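Local coordinates for protein putative sarcosine dimethylglycine methyltransferase (PDB 2O57) that probably transfers methyl groups from S-adenosylmethionine to sarcosine or dimethylglycine, at residues W40-D44 / A91-G95; P179-I185 / G288-S294. All blocks are in the same frame, centred on the assembly; numbering follows the deposited sequence.

Interaction 1: residues W40-D44 / A91-G95; sequences WGGED and AGYGG
The glycine-rich turn after the first strand of the Rossmann-like methyltransferase fold, the place where relatives bind S-adenosylmethionine, is held here by the carboxylate of Asp44. Its two oxygens divide the work. OD1 takes the backbone N-H of Tyr93 through its syn lone pair, with Tyr93 N 2.8 Å from Asp44 OD1 and an angle of 171° at the hydrogen. OD2 is approached almost end-on by Gly95 N, also at 2.8 Å, in a more bent bond (153°). The carboxylate thus spans the start of helix 95-104, where Gly94 is the N-cap, and the helix dipole would probably stabilise its negative charge. With CG of Asp44 anti to its own carbonyl carbon (chi1 -58°), the group reaches across to these amides. Gly92 CA lies 3.5 Å from Asp44 OD1, and a beta carbon on Gly92 or Gly95 would collide with Asp44. Beside the carboxylate, Tyr93 CB packs 3.3 Å from Gly42 O. Both segments contain type II' turns, Trp40 to Glu43 and Ala91 to Gly94. Around them, the Tyr93 ring meets Phe37 of helix 27-40, and its side chain touches Gln117 and Arg120 of helix 115-128, while Arg60 of helix 59-76 bonds the carbonyls of Trp40 and Glu43.

Interaction 2: residues P179-I185 / G288-S294; sequences PRGVMAI and GMLFRKS
Two guanidinium groups, those of Arg180 and Arg292, lie in a flat stack at one end of this antiparallel strand pair, their planes 8° apart and their centres 4.6 Å apart. The overlap is offset: CD of Arg292, rather than its guanidinium centre, sits over a face of Arg180, 3.6 Å from Arg180 NH2. On the opposite face of the Arg292 guanidinium rests a methyl, with Val182 CG2 3.3 Å from Arg292 NH1. An extended start (chi1 -174°) and a bend at chi3 (-66°) turn the end of the Arg292 chain toward the corner that precedes strand 181-185, where NH1 of Arg292 donates to Arg180 O at 2.7 Å, in the carbonyl plane but tilted from the guanidinium plane. Replacing Arg292 by an alanine removes the guanidinium, which is likely to leave Arg180 O without this donor and to uncover the Val182 methyl and the Arg180 group. Farther along, Met183 and Phe291 lie side by side, selenomethionine CE 3.7 Å from Phe291 CD2, while Ile185 CD1 reaches the ring edge in plane, 3.9 Å from CE2 of Phe291. The backbone ladder pairs Met183 with Phe291 and Ile185 with Met289 by reciprocal N-H...O bonds. Glu52 of the second subunit makes a long, weak ion pair with Arg292 NH2. The chemistry therefore changes along the ladder, from apolar contacts to two like charges whose closeness is probably eased by the carbonyl of Arg180 and, more weakly, by that carboxylate.

Interaction 1 and interaction 2 lie about 23 Å apart between centres, with nearest atoms about 11 Å apart, and share no residue. Interaction 1 lies beside the seven-stranded sheet, on the loop after strand 85-89, whereas interaction 2 is within it, between strands 181-190 and 284-293, where the order turns antiparallel. Helix 59-76 borders both, through Arg60 and Leu64 at the first and Leu70, Glu73 and Leu74 at the second. Interaction 1 is partly buried, joins two loops and rests on one carboxylate gripping backbone amides, burying 247 Å². Interaction 2 is mostly buried, covers 708 Å², and combines a regular backbone ladder with apolar packing, its exposed residues being Pro179 and Arg180 at one end.

Interaction 1: residues W40-D44 / A91-G95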
loop_
_atom_site.group_PDB
_atom_site.type_symbol
_atom_site.label_atom_id
_atom_site.label_comp_id
_atom_site.label_asym_id
_atom_site.label_seq_id
_atom_site.Cartn_x
_atom_site.Cartn_y
_atom_site.Cartn_z
ATOM N N TRP A 40 -16.316 19.514 -8.109
ATOM C CA TRP A 40 -16.709 18.185 -7.624
ATOM C C TRP A 40 -17.812 18.198 -6.545
ATOM O O TRP A 40 -18.190 17.135 -6.014
ATOM C CB TRP A 40 -15.464 17.437 -7.118
ATOM C CG TRP A 40 -14.464 17.189 -8.249
ATOM C CD1 TRP A 40 -14.582 16.286 -9.263
ATOM C CD2 TRP A 40 -13.229 17.876 -8.462
ATOM N NE1 TRP A 40 -13.495 16.369 -10.109
ATOM C CE2 TRP A 40 -12.641 17.331 -9.628
ATOM C CE3 TRP A 40 -12.543 18.894 -7.762
ATOM C CZ2 TRP A 40 -11.410 17.779 -10.120
ATOM C CZ3 TRP A 40 -11.308 19.352 -8.269
ATOM C CH2 TRP A 40 -10.753 18.785 -9.421
ATOM N N GLY A 41 -18.333 19.397 -6.219
ATOM C CA GLY A 41 -19.496 19.495 -5.320
ATOM C C GLY A 41 -19.246 18.842 -3.962
ATOM O O GLY A 41 -18.137 18.894 -3.389
ATOM N N GLY A 42 -20.277 18.228 -3.425
ATOM C CA GLY A 42 -20.205 17.709 -2.076
ATOM C C GLY A 42 -19.694 16.303 -1.979
ATOM O O GLY A 42 -19.761 15.696 -0.912
ATOM N N GLU A 43 -19.185 15.762 -3.088
ATOM C CA GLU A 43 -18.631 14.404 -3.060
ATOM C C GLU A 43 -17.120 14.576 -3.033
ATOM O O GLU A 43 -16.474 14.790 -4.085
ATOM C CB GLU A 43 -19.090 13.586 -4.259
ATOM C CG GLU A 43 -18.672 12.128 -4.186
ATOM C CD GLU A 43 -18.885 11.368 -5.511
ATOM O OE1 GLU A 43 -19.598 11.889 -6.387
ATOM O OE2 GLU A 43 -18.302 10.263 -5.681
ATOM N N ASP A 44 -16.574 14.511 -1.819
ATOM C CA ASP A 44 -15.211 14.969 -1.542
ATOM C C ASP A 44 -14.149 14.231 -2.345
ATOM O O ASP A 44 -14.232 13.012 -2.489
ATOM C CB ASP A 44 -14.899 14.810 -0.066
ATOM C CG ASP A 44 -15.860 15.566 0.810
ATOM O OD1 ASP A 44 -15.512 16.660 1.283
ATOM O OD2 ASP A 44 -16.958 15.073 1.019
ATOM N N ALA A 91 -14.098 15.057 7.933
ATOM C CA ALA A 91 -15.066 14.499 6.999
ATOM C C ALA A 91 -15.455 15.358 5.759
ATOM O O ALA A 91 -16.092 14.861 4.841
ATOM C CB ALA A 91 -16.309 14.093 7.794
ATOM N N GLY A 92 -15.130 16.650 5.770
ATOM C CA GLY A 92 -15.437 17.562 4.657
ATOM C C GLY A 92 -16.935 17.630 4.476
ATOM O O GLY A 92 -17.668 17.850 5.439
ATOM N N TYR A 93 -17.393 17.417 3.252
ATOM C CA TYR A 93 -18.807 17.434 2.933
ATOM C C TYR A 93 -19.517 16.127 3.198
ATOM O O TYR A 93 -20.733 16.035 2.975
ATOM C CB TYR A 93 -19.064 17.876 1.486
ATOM C CG TYR A 93 -18.592 19.291 1.217
ATOM C CD1 TYR A 93 -19.311 20.384 1.713
ATOM C CD2 TYR A 93 -17.413 19.537 0.492
ATOM C CE1 TYR A 93 -18.875 21.698 1.494
ATOM C CE2 TYR A 93 -16.955 20.863 0.265
ATOM C CZ TYR A 93 -17.712 21.933 0.759
ATOM O OH TYR A 93 -17.334 23.240 0.564
ATOM N N GLY A 94 -18.770 15.126 3.666
ATOM C CA GLY A 94 -19.366 13.885 4.129
ATOM C C GLY A 94 -19.413 12.814 3.058
ATOM O O GLY A 94 -20.102 11.823 3.211
ATOM N N GLY A 95 -18.667 13.015 1.975
ATOM C CA GLY A 95 -18.701 12.100 0.849
ATOM C C GLY A 95 -18.333 10.668 1.225
ATOM O O GLY A 95 -19.034 9.724 0.818
#

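Interaction 2: residues P179-I185 / G288-S294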
loop_
_atom_site.group_PDB
_atom_site.type_symbol
_atom_site.label_atom_id
_atom_site.label_comp_id
_atom_site.label_asym_id
_atom_site.label_seq_id
_atom_site.Cartn_x
_atom_site.Cartn_y
_atom_site.Cartn_z
ATOM N N PRO A 179 -11.363 -1.271 22.207
ATOM C CA PRO A 179 -10.300 -2.273 22.098
ATOM C C PRO A 179 -10.452 -3.055 20.784
ATOM O O PRO A 179 -11.566 -3.436 20.396
ATOM C CB PRO A 179 -10.565 -3.187 23.306
ATOM C CG PRO A 179 -11.223 -2.237 24.328
ATOM C CD PRO A 179 -12.111 -1.369 23.484
ATOM N N ARG A 180 -9.340 -3.235 20.082
ATOM C CA ARG A 180 -9.302 -3.950 18.795
ATOM C C ARG A 180 -10.010 -3.203 17.662
ATOM O O ARG A 180 -10.114 -3.720 16.574
ATOM C CB ARG A 180 -9.765 -5.403 18.905
ATOM C CG ARG A 180 -8.984 -6.229 19.958
ATOM C CD ARG A 180 -9.178 -7.759 19.767
ATOM N NE ARG A 180 -8.691 -8.216 18.447
ATOM C CZ ARG A 180 -7.404 -8.334 18.088
ATOM N NH1 ARG A 180 -6.405 -7.997 18.913
ATOM N NH2 ARG A 180 -7.104 -8.768 16.870
ATOM N N GLY A 181 -10.461 -1.979 17.933
ATOM C CA GLY A 181 -10.875 -1.059 16.871
ATOM C C GLY A 181 -9.768 -0.757 15.883
ATOM O O GLY A 181 -8.585 -0.852 16.216
ATOM N N VAL A 182 -10.139 -0.389 14.654
ATOM C CA VAL A 182 -9.150 -0.261 13.596
ATOM C C VAL A 182 -9.212 1.164 13.034
ATOM O O VAL A 182 -10.307 1.708 12.842
ATOM C CB VAL A 182 -9.358 -1.342 12.475
ATOM C CG1 VAL A 182 -8.417 -1.108 11.259
ATOM C CG2 VAL A 182 -9.057 -2.746 13.029
HETATM N N MSE A 183 -8.052 1.764 12.780
HETATM C CA MSE A 183 -8.049 3.076 12.145
HETATM C C MSE A 183 -7.388 3.014 10.784
HETATM O O MSE A 183 -6.256 2.519 10.665
HETATM C CB MSE A 183 -7.308 4.092 13.009
HETATM C CG MSE A 183 -7.128 5.435 12.281
HETATM SE SE MSE A 183 -6.792 6.972 13.427
HETATM C CE MSE A 183 -5.028 6.611 13.935
ATOM N N ALA A 184 -8.049 3.573 9.778
ATOM C CA ALA A 184 -7.462 3.687 8.440
ATOM C C ALA A 184 -7.258 5.167 8.109
ATOM O O ALA A 184 -8.210 5.960 8.151
ATOM C CB ALA A 184 -8.353 2.999 7.378
ATOM N N ILE A 185 -6.017 5.546 7.787
ATOM C CA ILE A 185 -5.704 6.946 7.448
ATOM C C ILE A 185 -4.941 7.043 6.156
ATOM O O ILE A 185 -4.265 6.070 5.729
ATOM C CB ILE A 185 -4.902 7.703 8.548
ATOM C CG1 ILE A 185 -3.456 7.152 8.696
ATOM C CG2 ILE A 185 -5.651 7.657 9.862
ATOM C CD1 ILE A 185 -2.560 8.065 9.563
ATOM N N GLY A 288 -0.366 5.894 3.422
ATOM C CA GLY A 288 -1.613 5.264 3.868
ATOM C C GLY A 288 -1.230 4.303 4.986
ATOM O O GLY A 288 -0.161 3.676 4.912
HETATM N N MSE A 289 -2.070 4.179 6.014
HETATM C CA MSE A 289 -1.776 3.269 7.120
HETATM C C MSE A 289 -3.028 2.694 7.765
HETATM O O MSE A 289 -4.055 3.341 7.804
HETATM C CB MSE A 289 -0.985 3.964 8.221
HETATM C CG MSE A 289 0.083 4.922 7.708
HETATM SE SE MSE A 289 0.975 5.989 9.037
HETATM C CE MSE A 289 2.058 4.605 9.938
ATOM N N LEU A 290 -2.911 1.485 8.302
ATOM C CA LEU A 290 -3.959 0.932 9.145
ATOM C C LEU A 290 -3.352 0.527 10.468
ATOM O O LEU A 290 -2.235 -0.030 10.532
ATOM C CB LEU A 290 -4.644 -0.256 8.500
ATOM C CG LEU A 290 -5.780 0.058 7.518
ATOM C CD1 LEU A 290 -5.152 0.418 6.103
ATOM C CD2 LEU A 290 -6.552 -1.208 7.462
ATOM N N PHE A 291 -4.090 0.823 11.526
ATOM C CA PHE A 291 -3.659 0.533 12.885
ATOM C C PHE A 291 -4.738 -0.264 13.569
ATOM O O PHE A 291 -5.908 -0.181 13.182
ATOM C CB PHE A 291 -3.497 1.822 13.694
ATOM C CG PHE A 291 -2.586 2.849 13.075
ATOM C CD1 PHE A 291 -1.211 2.801 13.293
ATOM C CD2 PHE A 291 -3.114 3.891 12.316
ATOM C CE1 PHE A 291 -0.365 3.778 12.745
ATOM C CE2 PHE A 291 -2.283 4.877 11.777
ATOM C CZ PHE A 291 -0.908 4.816 11.989
ATOM N N ARG A 292 -4.361 -1.026 14.587
ATOM C CA ARG A 292 -5.356 -1.597 15.472
ATOM C C ARG A 292 -5.032 -1.240 16.923
ATOM O O ARG A 292 -3.865 -1.209 17.317
ATOM C CB ARG A 292 -5.462 -3.114 15.295
ATOM C CG ARG A 292 -6.605 -3.748 16.102
ATOM C CD ARG A 292 -6.674 -5.275 16.020
ATOM N NE ARG A 292 -6.997 -5.830 14.704
ATOM C CZ ARG A 292 -8.219 -5.978 14.174
ATOM N NH1 ARG A 292 -9.340 -5.560 14.802
ATOM N NH2 ARG A 292 -8.310 -6.545 12.982
ATOM N N LYS A 293 -6.061 -0.945 17.711
ATOM C CA LYS A 293 -5.895 -0.728 19.143
ATOM C C LYS A 293 -5.686 -2.076 19.896
ATOM O O LYS A 293 -6.645 -2.711 20.369
ATOM C CB LYS A 293 -7.086 0.027 19.732
ATOM C CG LYS A 293 -6.900 0.397 21.197
ATOM C CD LYS A 293 -8.015 1.370 21.685
ATOM C CE LYS A 293 -8.014 1.523 23.208
ATOM N NZ LYS A 293 -9.098 2.488 23.642
ATOM N N SER A 294 -4.427 -2.502 19.946
ATOM C CA SER A 294 -4.003 -3.753 20.599
ATOM C C SER A 294 -2.494 -3.683 20.722
ATOM O O SER A 294 -1.828 -2.955 19.966
ATOM C CB SER A 294 -4.386 -5.011 19.784
ATOM O OG SER A 294 -3.814 -4.961 18.487
#